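Local coordinates for protein sensor histidine kinase (PDB 3VA9) that probably transfers phosphate from ATP to a protein histidine in two-component signalling, and is represented here by its helical sensor domain, at residues K19-I24 / L67-L71; A34-R39 / R91-L95; E38-L42 / V98-P103; L64-R68 / I81-R85. All blocks are in the same frame, centred on the assembly; numbering follows the deposited sequence.

Contact 1: K19-I24 / L67-L71; sequences KALLAI and LRAVL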
loop_
_atom_site.group_PDB
_atom_site.type_symbol
_atom_site.label_atom_id
_atom_site.label_comp_id
_atom_site.label_asym_id
_atom_site.label_seq_id
_atom_site.Cartn_x
_atom_site.Cartn_y
_atom_site.Cartn_z
ATOM N N LYS A 19 13.208 6.265 -13.030
ATOM C CA LYS A 19 13.371 5.159 -12.102
ATOM C C LYS A 19 12.415 5.323 -10.919
ATOM O O LYS A 19 11.916 4.338 -10.370
ATOM C CB LYS A 19 14.823 5.095 -11.619
ATOM C CG LYS A 19 15.103 4.041 -10.558
ATOM C CD LYS A 19 16.564 4.087 -10.128
ATOM C CE LYS A 19 16.873 3.044 -9.065
ATOM N NZ LYS A 19 18.292 3.124 -8.612
ATOM N N ALA A 20 12.159 6.573 -10.540
ATOM C CA ALA A 20 11.293 6.874 -9.403
ATOM C C ALA A 20 9.817 6.634 -9.720
ATOM O O ALA A 20 9.057 6.187 -8.858
ATOM C CB ALA A 20 11.510 8.308 -8.925
ATOM N N LEU A 21 9.418 6.930 -10.954
ATOM C CA LEU A 21 8.033 6.740 -11.378
ATOM C C LEU A 21 7.668 5.258 -11.470
ATOM O O LEU A 21 6.546 4.871 -11.156
ATOM C CB LEU A 21 7.768 7.441 -12.713
ATOM C CG LEU A 21 7.892 8.968 -12.734
ATOM C CD1 LEU A 21 7.659 9.506 -14.142
ATOM C CD2 LEU A 21 6.933 9.613 -11.736
ATOM N N LEU A 22 8.620 4.439 -11.910
ATOM C CA LEU A 22 8.441 2.993 -11.917
ATOM C C LEU A 22 8.188 2.526 -10.497
ATOM O O LEU A 22 7.232 1.794 -10.228
ATOM C CB LEU A 22 9.691 2.300 -12.459
ATOM C CG LEU A 22 9.963 2.424 -13.958
ATOM C CD1 LEU A 22 11.309 1.793 -14.317
ATOM C CD2 LEU A 22 8.829 1.789 -14.754
ATOM N N ALA A 23 9.056 2.965 -9.589
ATOM C CA ALA A 23 8.982 2.579 -8.184
ATOM C C ALA A 23 7.648 2.971 -7.545
ATOM O O ALA A 23 7.119 2.245 -6.713
ATOM C CB ALA A 23 10.149 3.183 -7.408
ATOM N N ILE A 24 7.115 4.124 -7.942
ATOM C CA ILE A 24 5.851 4.625 -7.407
ATOM C C ILE A 24 4.673 3.776 -7.875
ATOM O O ILE A 24 3.735 3.522 -7.122
ATOM C CB ILE A 24 5.622 6.093 -7.820
ATOM C CG1 ILE A 24 6.589 7.010 -7.069
ATOM C CG2 ILE A 24 4.186 6.512 -7.558
ATOM C CD1 ILE A 24 6.546 8.438 -7.542
ATOM N N LEU A 67 12.339 3.173 -2.555
ATOM C CA LEU A 67 11.904 4.450 -3.095
ATOM C C LEU A 67 12.518 5.544 -2.245
ATOM O O LEU A 67 12.982 6.565 -2.755
ATOM C CB LEU A 67 10.381 4.556 -3.048
ATOM C CG LEU A 67 9.771 5.916 -3.383
ATOM C CD1 LEU A 67 10.014 6.275 -4.844
ATOM C CD2 LEU A 67 8.284 5.920 -3.062
ATOM N N ARG A 68 12.527 5.310 -0.938
ATOM C CA ARG A 68 13.067 6.271 0.011
ATOM C C ARG A 68 14.551 6.508 -0.244
ATOM O O ARG A 68 15.072 7.593 0.020
ATOM C CB ARG A 68 12.843 5.795 1.446
ATOM C CG ARG A 68 13.485 6.699 2.489
ATOM C CD ARG A 68 13.257 6.193 3.901
ATOM N NE ARG A 68 13.823 7.104 4.893
ATOM C CZ ARG A 68 13.180 8.150 5.407
ATOM N NH1 ARG A 68 11.942 8.419 5.020
ATOM N NH2 ARG A 68 13.776 8.926 6.302
ATOM N N ALA A 69 15.224 5.486 -0.760
ATOM C CA ALA A 69 16.643 5.593 -1.080
ATOM C C ALA A 69 16.871 6.403 -2.358
ATOM O O ALA A 69 17.913 7.030 -2.521
ATOM C CB ALA A 69 17.269 4.209 -1.197
ATOM N N VAL A 70 15.894 6.384 -3.257
ATOM C CA VAL A 70 15.970 7.145 -4.501
ATOM C C VAL A 70 15.733 8.626 -4.232
ATOM O O VAL A 70 16.299 9.490 -4.903
ATOM C CB VAL A 70 14.929 6.650 -5.531
ATOM C CG1 VAL A 70 14.933 7.528 -6.779
ATOM C CG2 VAL A 70 15.191 5.200 -5.891
ATOM N N LEU A 71 14.903 8.914 -3.235
ATOM C CA LEU A 71 14.502 10.287 -2.949
ATOM C C LEU A 71 15.315 10.885 -1.807
ATOM O O LEU A 71 14.957 11.925 -1.261
ATOM C CB LEU A 71 13.007 10.341 -2.616
ATOM C CG LEU A 71 12.066 9.602 -3.574
ATOM C CD1 LEU A 71 10.639 9.607 -3.040
ATOM C CD2 LEU A 71 12.132 10.185 -4.988
#
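Ala20 and Ala23 offer their methyl groups to Leu67 and Val70, and every interaction across the contact is van der Waals contact without a hydrogen bond. Two of the four apolar pairs use Leu67 CD1, the branch that does all of this residue's touching. Leu67 CD1 lies 4.0 Å from Ala23 CB and 4.1 Å from Ile24 CG1, and it also comes near Ala20 O. The torsion chi1 of 171°, which carries Leu67 CG to the side opposite its own nitrogen, together with chi2 of 66° directs CD1 at Ala23 and Ile24. One turn away, Ala20 CB meets Val70 CG1 at 4.1 Å and, more loosely, Leu71 CD2 at 4.4 Å. A second kind of contact uses the aliphatic part of a charged chain: Lys19, fully extended, passes obliquely by the valine, with Lys19 CE 4.2 Å from Val70 CG2. Glu136 of helix 121-142 covers both Ala20 and Leu71. The CA pairs Ala20-Val70 (6.8 Å) and Ala23-Leu67 (6.2 Å) run in opposite senses, as expected for an antiparallel hairpin of neighbouring helices, here 18-44 and 47-70 of the CHASE3 four-helix bundle.

Contact 2: A34-R39 / R91-L95; sequences AETSER and RMAQL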
loop_
_atom_site.group_PDB
_atom_site.type_symbol
_atom_site.label_atom_id
_atom_site.label_comp_id
_atom_site.label_asym_id
_atom_site.label_seq_id
_atom_site.Cartn_x
_atom_site.Cartn_y
_atom_site.Cartn_z
ATOM N N ALA A 34 -2.094 -6.629 -2.061
ATOM C CA ALA A 34 -2.319 -7.018 -0.665
ATOM C C ALA A 34 -3.813 -7.060 -0.352
ATOM O O ALA A 34 -4.309 -7.994 0.281
ATOM C CB ALA A 34 -1.602 -6.051 0.286
ATOM N N GLU A 35 -4.525 -6.032 -0.802
ATOM C CA GLU A 35 -5.967 -5.968 -0.611
ATOM C C GLU A 35 -6.700 -7.099 -1.336
ATOM O O GLU A 35 -7.482 -7.833 -0.735
ATOM C CB GLU A 35 -6.502 -4.616 -1.082
ATOM C CG GLU A 35 -7.967 -4.407 -0.765
ATOM C CD GLU A 35 -8.502 -3.155 -1.409
ATOM O OE1 GLU A 35 -8.457 -2.100 -0.752
ATOM O OE2 GLU A 35 -8.953 -3.224 -2.576
ATOM N N THR A 36 -6.439 -7.251 -2.629
ATOM C CA THR A 36 -7.127 -8.280 -3.390
ATOM C C THR A 36 -6.810 -9.685 -2.848
ATOM O O THR A 36 -7.677 -10.558 -2.821
ATOM C CB THR A 36 -6.827 -8.179 -4.903
ATOM O OG1 THR A 36 -7.872 -8.828 -5.636
ATOM C CG2 THR A 36 -5.486 -8.838 -5.246
ATOM N N SER A 37 -5.578 -9.894 -2.391
ATOM C CA SER A 37 -5.191 -11.203 -1.866
ATOM C C SER A 37 -5.900 -11.500 -0.549
ATOM O O SER A 37 -6.371 -12.608 -0.329
ATOM C CB SER A 37 -3.676 -11.300 -1.694
ATOM O OG SER A 37 -3.053 -11.245 -2.955
ATOM N N GLU A 38 -5.981 -10.498 0.316
ATOM C CA GLU A 38 -6.701 -10.634 1.573
ATOM C C GLU A 38 -8.178 -10.959 1.328
ATOM O O GLU A 38 -8.742 -11.840 1.970
ATOM C CB GLU A 38 -6.531 -9.371 2.424
ATOM C CG GLU A 38 -7.506 -9.253 3.577
ATOM C CD GLU A 38 -8.746 -8.473 3.197
ATOM O OE1 GLU A 38 -8.619 -7.256 2.971
ATOM O OE2 GLU A 38 -9.843 -9.072 3.118
ATOM N N ARG A 39 -8.796 -10.260 0.388
ATOM C CA ARG A 39 -10.180 -10.556 0.008
ATOM C C ARG A 39 -10.335 -11.962 -0.543
ATOM O O ARG A 39 -11.283 -12.657 -0.206
ATOM C CB ARG A 39 -10.696 -9.532 -0.998
ATOM C CG ARG A 39 -10.742 -8.159 -0.397
ATOM C CD ARG A 39 -11.376 -7.137 -1.307
ATOM N NE ARG A 39 -11.398 -5.861 -0.605
ATOM C CZ ARG A 39 -11.814 -4.718 -1.124
ATOM N NH1 ARG A 39 -12.268 -4.672 -2.376
ATOM N NH2 ARG A 39 -11.787 -3.623 -0.375
ATOM N N ARG A 91 -3.011 1.230 6.643
ATOM C CA ARG A 91 -3.797 0.369 5.760
ATOM C C ARG A 91 -3.410 -1.098 5.942
ATOM O O ARG A 91 -4.275 -1.962 6.103
ATOM C CB ARG A 91 -3.630 0.788 4.294
ATOM C CG ARG A 91 -4.482 -0.030 3.316
ATOM C CD ARG A 91 -5.946 -0.112 3.786
ATOM N NE ARG A 91 -6.817 -0.702 2.768
ATOM C CZ ARG A 91 -8.018 -1.217 3.009
ATOM N NH1 ARG A 91 -8.506 -1.215 4.240
ATOM N NH2 ARG A 91 -8.736 -1.732 2.015
ATOM N N MET A 92 -2.109 -1.375 5.927
ATOM C CA MET A 92 -1.623 -2.735 6.178
ATOM C C MET A 92 -2.068 -3.294 7.530
ATOM O O MET A 92 -2.364 -4.474 7.645
ATOM C CB MET A 92 -0.098 -2.815 6.046
ATOM C CG MET A 92 0.410 -2.596 4.615
ATOM S SD MET A 92 -0.296 -3.729 3.385
ATOM C CE MET A 92 -1.320 -2.604 2.437
ATOM N N ALA A 93 -2.122 -2.447 8.554
ATOM C CA ALA A 93 -2.592 -2.892 9.864
ATOM C C ALA A 93 -4.066 -3.253 9.795
ATOM O O ALA A 93 -4.511 -4.180 10.455
ATOM C CB ALA A 93 -2.346 -1.825 10.936
ATOM N N GLN A 94 -4.828 -2.513 8.994
ATOM C CA GLN A 94 -6.234 -2.854 8.768
ATOM C C GLN A 94 -6.418 -4.235 8.108
ATOM O O GLN A 94 -7.142 -5.080 8.623
ATOM C CB GLN A 94 -6.936 -1.772 7.930
ATOM C CG GLN A 94 -7.057 -0.426 8.618
ATOM C CD GLN A 94 -8.007 0.507 7.878
ATOM O OE1 GLN A 94 -8.066 0.507 6.648
ATOM N NE2 GLN A 94 -8.756 1.299 8.629
ATOM N N LEU A 95 -5.779 -4.438 6.959
ATOM C CA LEU A 95 -5.844 -5.706 6.222
ATOM C C LEU A 95 -5.345 -6.897 7.045
ATOM O O LEU A 95 -5.954 -7.969 7.037
ATOM C CB LEU A 95 -5.006 -5.609 4.941
ATOM C CG LEU A 95 -5.369 -4.527 3.925
ATOM C CD1 LEU A 95 -4.440 -4.596 2.709
ATOM C CD2 LEU A 95 -6.848 -4.642 3.496
#
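Arg91 reaches across to Glu35 between helices 18-44 and 75-101 of the CHASE3 four-helix bundle, locally parallel (8°), and Arg91 NH2 donates to Glu35 OE1 at 2.8 Å with an N-H...O angle of 153°, a salt bridge. The oxygen lies in the guanidinium plane and is approached on its anti side, 25° out of the carboxylate plane, while the two flat groups stand nearly perpendicular. A bend at chi2 brings the guanidinium over Leu95, whose CD2 sits 3.6 Å from its plane. On its own helix Arg91 NH1 also donates to Gln94 OE1 at 3.0 Å, so two acceptors fix its rotation. A methionine in place of Arg91 would probably leave Glu35 OE1 without its cationic mate and take the donor from Gln94 OE1. Met92 follows, folding back until its CE lies 4.1 Å from Ala34 CB. Leu95 then packs with CD1 4.0 Å from Ala34 CB and CD2 3.2 Å from Glu38 OE1. Arg39 NH2 adds a long, purely electrostatic pair with Glu35 OE2 at 3.6 Å, completing a salt-bridge network. The Glu35 carboxylate thus stands between two arginines, which probably stabilise its charge, and it would offset the closeness of Arg39 NH2 and Arg91 NH2.

Contact 3: E38-L42 / V98-P103; sequences ERGFL and VVELGP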
loop_
_atom_site.group_PDB
_atom_site.type_symbol
_atom_site.label_atom_id
_atom_site.label_comp_id
_atom_site.label_asym_id
_atom_site.label_seq_id
_atom_site.Cartn_x
_atom_site.Cartn_y
_atom_site.Cartn_z
ATOM N N GLU A 38 -5.981 -10.498 0.316
ATOM C CA GLU A 38 -6.701 -10.634 1.573
ATOM C C GLU A 38 -8.178 -10.959 1.328
ATOM O O GLU A 38 -8.742 -11.840 1.970
ATOM C CB GLU A 38 -6.531 -9.371 2.424
ATOM C CG GLU A 38 -7.506 -9.253 3.577
ATOM C CD GLU A 38 -8.746 -8.473 3.197
ATOM O OE1 GLU A 38 -8.619 -7.256 2.971
ATOM O OE2 GLU A 38 -9.843 -9.072 3.118
ATOM N N ARG A 39 -8.796 -10.260 0.388
ATOM C CA ARG A 39 -10.180 -10.556 0.008
ATOM C C ARG A 39 -10.335 -11.962 -0.543
ATOM O O ARG A 39 -11.283 -12.657 -0.206
ATOM C CB ARG A 39 -10.696 -9.532 -0.998
ATOM C CG ARG A 39 -10.742 -8.159 -0.397
ATOM C CD ARG A 39 -11.376 -7.137 -1.307
ATOM N NE ARG A 39 -11.398 -5.861 -0.605
ATOM C CZ ARG A 39 -11.814 -4.718 -1.124
ATOM N NH1 ARG A 39 -12.268 -4.672 -2.376
ATOM N NH2 ARG A 39 -11.787 -3.623 -0.375
ATOM N N GLY A 40 -9.398 -12.384 -1.381
ATOM C CA GLY A 40 -9.417 -13.741 -1.910
ATOM C C GLY A 40 -9.324 -14.801 -0.817
ATOM O O GLY A 40 -9.979 -15.845 -0.904
ATOM N N PHE A 41 -8.522 -14.527 0.215
ATOM C CA PHE A 41 -8.354 -15.436 1.360
ATOM C C PHE A 41 -9.629 -15.546 2.195
ATOM O O PHE A 41 -10.035 -16.647 2.579
ATOM C CB PHE A 41 -7.185 -14.980 2.246
ATOM C CG PHE A 41 -6.945 -15.854 3.462
ATOM C CD1 PHE A 41 -6.750 -17.224 3.327
ATOM C CD2 PHE A 41 -6.893 -15.298 4.736
ATOM C CE1 PHE A 41 -6.516 -18.028 4.442
ATOM C CE2 PHE A 41 -6.652 -16.093 5.854
ATOM C CZ PHE A 41 -6.463 -17.463 5.706
ATOM N N LEU A 42 -10.257 -14.404 2.475
ATOM C CA LEU A 42 -11.540 -14.398 3.180
ATOM C C LEU A 42 -12.602 -15.178 2.420
ATOM O O LEU A 42 -13.417 -15.882 3.018
ATOM C CB LEU A 42 -12.045 -12.975 3.373
ATOM C CG LEU A 42 -11.507 -12.123 4.507
ATOM C CD1 LEU A 42 -12.383 -10.882 4.620
ATOM C CD2 LEU A 42 -11.524 -12.920 5.803
ATOM N N VAL A 98 -7.929 -8.121 9.448
ATOM C CA VAL A 98 -8.955 -8.861 8.733
ATOM C C VAL A 98 -8.456 -10.260 8.358
ATOM O O VAL A 98 -9.184 -11.239 8.486
ATOM C CB VAL A 98 -9.344 -8.146 7.436
ATOM C CG1 VAL A 98 -10.288 -9.019 6.625
ATOM C CG2 VAL A 98 -9.962 -6.779 7.733
ATOM N N VAL A 99 -7.218 -10.328 7.881
ATOM C CA VAL A 99 -6.564 -11.589 7.532
ATOM C C VAL A 99 -6.426 -12.474 8.774
ATOM O O VAL A 99 -6.575 -13.697 8.703
ATOM C CB VAL A 99 -5.168 -11.326 6.903
ATOM C CG1 VAL A 99 -4.273 -12.534 7.009
ATOM C CG2 VAL A 99 -5.307 -10.890 5.457
ATOM N N GLU A 100 -6.163 -11.841 9.915
ATOM C CA GLU A 100 -6.031 -12.552 11.184
ATOM C C GLU A 100 -7.347 -13.172 11.642
ATOM O O GLU A 100 -7.382 -14.334 12.050
ATOM C CB GLU A 100 -5.469 -11.634 12.273
ATOM C CG GLU A 100 -3.956 -11.554 12.273
ATOM C CD GLU A 100 -3.304 -12.887 12.603
ATOM O OE1 GLU A 100 -3.859 -13.637 13.436
ATOM O OE2 GLU A 100 -2.231 -13.181 12.036
ATOM N N LEU A 101 -8.424 -12.395 11.578
ATOM C CA LEU A 101 -9.749 -12.925 11.872
ATOM C C LEU A 101 -10.098 -14.027 10.867
ATOM O O LEU A 101 -10.527 -15.109 11.252
ATOM C CB LEU A 101 -10.796 -11.811 11.883
ATOM C CG LEU A 101 -10.693 -10.860 13.082
ATOM C CD1 LEU A 101 -11.522 -9.596 12.867
ATOM C CD2 LEU A 101 -11.090 -11.566 14.387
ATOM N N GLY A 102 -9.904 -13.751 9.582
ATOM C CA GLY A 102 -9.926 -14.799 8.576
ATOM C C GLY A 102 -11.278 -15.424 8.283
ATOM O O GLY A 102 -12.267 -15.120 8.949
ATOM N N PRO A 103 -11.320 -16.311 7.274
ATOM C CA PRO A 103 -12.553 -16.926 6.775
ATOM C C PRO A 103 -13.246 -17.771 7.842
ATOM O O PRO A 103 -14.471 -17.892 7.821
ATOM C CB PRO A 103 -12.064 -17.802 5.613
ATOM C CG PRO A 103 -10.624 -18.072 5.925
ATOM C CD PRO A 103 -10.124 -16.831 6.587
#
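Glu38, Phe41 and Leu42 pack against Val98, Val99 and Pro103 in a buried, mainly apolar contact without a cross-segment hydrogen bond, where helix 75-101 runs out beside helix 18-44. The evidence begins at Pro103: its CD lies over one face of the Phe41 ring, 4.0 Å from the centroid and 25° off the normal, a CH-pi contact. The edge of the same ring faces the backbone, with Phe41 CE2 3.7 Å from Val99 O. Phe41 CG stands opposite its own nitrogen (chi1 179°), which aims the ring toward helix 75-101. Gly102 turns the chain here: it has left helical geometry with a positive phi of 70°, although its N still bonds to Val98 O. The contact belongs to the four-helix bundle of the CHASE3 sensor domain, where helix 106-116 adds Ala109 against Leu42. Leu42 sends its two branches to different targets, CD2 to Gly102 C at 3.5 Å and CD1 to Val98 CG1 at 3.4 Å, the latter closer than usual for methyl groups. The bent chain of Glu38 lies across the valines, with Glu38 CG 3.3 Å from Val99 CG2 and Glu38 OE2 3.5 Å from Val98 CG1. Replacing Glu38 by an alanine would probably strip Val98 CG1 of its Glu38 contacts and leave Val99 CG2 only the CB. Leu113 of helix 106-116 also touches Glu38.

Contact 4: L64-R68 / I81-R85; sequences LDGLR and IDELR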
loop_
_atom_site.group_PDB
_atom_site.type_symbol
_atom_site.label_atom_id
_atom_site.label_comp_id
_atom_site.label_asym_id
_atom_site.label_seq_id
_atom_site.Cartn_x
_atom_site.Cartn_y
_atom_site.Cartn_z
ATOM N N LEU A 64 8.944 0.480 -0.604
ATOM C CA LEU A 64 8.948 1.741 0.131
ATOM C C LEU A 64 10.354 2.091 0.628
ATOM O O LEU A 64 10.775 3.243 0.525
ATOM C CB LEU A 64 7.956 1.712 1.301
ATOM C CG LEU A 64 6.471 1.778 0.913
ATOM C CD1 LEU A 64 5.569 1.274 2.028
ATOM C CD2 LEU A 64 6.067 3.181 0.477
ATOM N N ASP A 65 11.067 1.100 1.173
ATOM C CA ASP A 65 12.441 1.303 1.659
ATOM C C ASP A 65 13.347 1.804 0.526
ATOM O O ASP A 65 14.184 2.685 0.723
ATOM C CB ASP A 65 13.042 0.003 2.215
ATOM C CG ASP A 65 12.323 -0.523 3.447
ATOM O OD1 ASP A 65 11.618 0.251 4.134
ATOM O OD2 ASP A 65 12.491 -1.733 3.736
ATOM N N GLY A 66 13.174 1.220 -0.656
ATOM C CA GLY A 66 13.984 1.550 -1.816
ATOM C C GLY A 66 13.628 2.860 -2.495
ATOM O O GLY A 66 14.504 3.572 -2.978
ATOM N N LEU A 67 12.339 3.173 -2.555
ATOM C CA LEU A 67 11.904 4.450 -3.095
ATOM C C LEU A 67 12.518 5.544 -2.245
ATOM O O LEU A 67 12.982 6.565 -2.755
ATOM C CB LEU A 67 10.381 4.556 -3.048
ATOM C CG LEU A 67 9.771 5.916 -3.383
ATOM C CD1 LEU A 67 10.014 6.275 -4.844
ATOM C CD2 LEU A 67 8.284 5.920 -3.062
ATOM N N ARG A 68 12.527 5.310 -0.938
ATOM C CA ARG A 68 13.067 6.271 0.011
ATOM C C ARG A 68 14.551 6.508 -0.244
ATOM O O ARG A 68 15.072 7.593 0.020
ATOM C CB ARG A 68 12.843 5.795 1.446
ATOM C CG ARG A 68 13.485 6.699 2.489
ATOM C CD ARG A 68 13.257 6.193 3.901
ATOM N NE ARG A 68 13.823 7.104 4.893
ATOM C CZ ARG A 68 13.180 8.150 5.407
ATOM N NH1 ARG A 68 11.942 8.419 5.020
ATOM N NH2 ARG A 68 13.776 8.926 6.302
ATOM N N ILE A 81 7.045 10.895 0.995
ATOM C CA ILE A 81 7.168 9.459 1.164
ATOM C C ILE A 81 6.880 9.076 2.620
ATOM O O ILE A 81 6.199 8.081 2.887
ATOM C CB ILE A 81 8.536 8.928 0.683
ATOM C CG1 ILE A 81 8.406 7.473 0.234
ATOM C CG2 ILE A 81 9.582 9.048 1.762
ATOM C CD1 ILE A 81 9.729 6.808 -0.031
ATOM N N ASP A 82 7.369 9.886 3.558
ATOM C CA ASP A 82 7.039 9.687 4.963
ATOM C C ASP A 82 5.532 9.620 5.126
ATOM O O ASP A 82 5.006 8.727 5.790
ATOM C CB ASP A 82 7.588 10.823 5.822
ATOM C CG ASP A 82 9.067 10.698 6.067
ATOM O OD1 ASP A 82 9.600 9.586 5.875
ATOM O OD2 ASP A 82 9.692 11.711 6.456
ATOM N N GLU A 83 4.844 10.570 4.504
ATOM C CA GLU A 83 3.387 10.644 4.578
ATOM C C GLU A 83 2.695 9.419 3.977
ATOM O O GLU A 83 1.816 8.829 4.611
ATOM C CB GLU A 83 2.892 11.950 3.950
ATOM C CG GLU A 83 3.215 13.162 4.821
ATOM C CD GLU A 83 3.513 14.428 4.030
ATOM O OE1 GLU A 83 3.126 14.515 2.844
ATOM O OE2 GLU A 83 4.137 15.344 4.611
ATOM N N LEU A 84 3.101 9.032 2.768
ATOM C CA LEU A 84 2.582 7.814 2.139
ATOM C C LEU A 84 2.749 6.613 3.077
ATOM O O LEU A 84 1.814 5.840 3.296
ATOM C CB LEU A 84 3.305 7.536 0.817
ATOM C CG LEU A 84 2.966 6.191 0.165
ATOM C CD1 LEU A 84 1.525 6.181 -0.308
ATOM C CD2 LEU A 84 3.909 5.872 -0.993
ATOM N N ARG A 85 3.948 6.483 3.638
ATOM C CA ARG A 85 4.293 5.366 4.516
ATOM C C ARG A 85 3.409 5.272 5.751
ATOM O O ARG A 85 3.036 4.174 6.171
ATOM C CB ARG A 85 5.749 5.477 4.961
ATOM C CG ARG A 85 6.190 4.304 5.801
ATOM C CD ARG A 85 7.182 3.464 5.027
ATOM N NE ARG A 85 7.178 2.065 5.435
ATOM C CZ ARG A 85 8.228 1.263 5.303
ATOM N NH1 ARG A 85 9.360 1.737 4.792
ATOM N NH2 ARG A 85 8.151 -0.004 5.685
#
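Leu64 packs against Leu84 and Arg85 at one end of an antiparallel helix hairpin, part of the four-helix bundle, in which the local axes of 64-68 and 81-85 come within 10.9 Å and their directions differ by 171°. Leu64 uses both ends of its chain. Its CD2 meets Leu84 CD2 at 3.7 Å in the bundle interior, where Ile27 of helix 18-44 touches both leucines, while Leu64 CB lies 3.6 Å from the plane of the Arg85 guanidinium, toward its rim. The bend of Arg85 at chi2 lets its chain fold over Leu64 and reach the next residue, Asp65. Although the Asp65 side chain sets out away from the partner helix, its carboxylate turns back: Arg85 NH1 donates to Asp65 OD1 at 2.8 Å with a nearly straight N-H...O angle of 166°, in the guanidinium plane and almost in line with the C-O bond of the acceptor. One turn later Leu67 and Ile81 slide past each other in opposite directions, and Leu67 CG approaches Ile81 CD1 to 3.5 Å, tighter than ordinary contact between carbons. The same methyl presses on the backbone at the following residue, Ile81 CD1 lying 3.3 Å from Arg68 N. On the outer side the chain of Arg68, extended from CG to NE, runs beyond Ile81, and a last torsion near a right angle swings the guanidinium to Asp82, the two flat groups nearly coplanar. Arg68 NH1 donates to Asp82 OD1 at 2.8 Å, on the syn side, somewhat out of both planes, with a bent N-H...O angle of 135°.

Three helices in succession, 18-44, 47-70 and 75-101, supply all four contacts. Contact 1 joins the first two, contact 4 the second and third, and contacts 2 and 3 the first and third, so every pairing among them is sampled. Contacts 1 and 4 share Leu67 and Arg68, touch through Leu71 and Ile81, and have centres about 9 Å apart. Contacts 2 and 3 share Glu38 and Arg39, their centres about 8 Å apart. Between contacts 1 and 3 the centres are about 30 Å apart. Contact 4 falls, in sequence, between the two segments of contact 2 and of contact 3. The two pairs lie on opposite sides of the chain's centre, so the three helices pack together over much of their length.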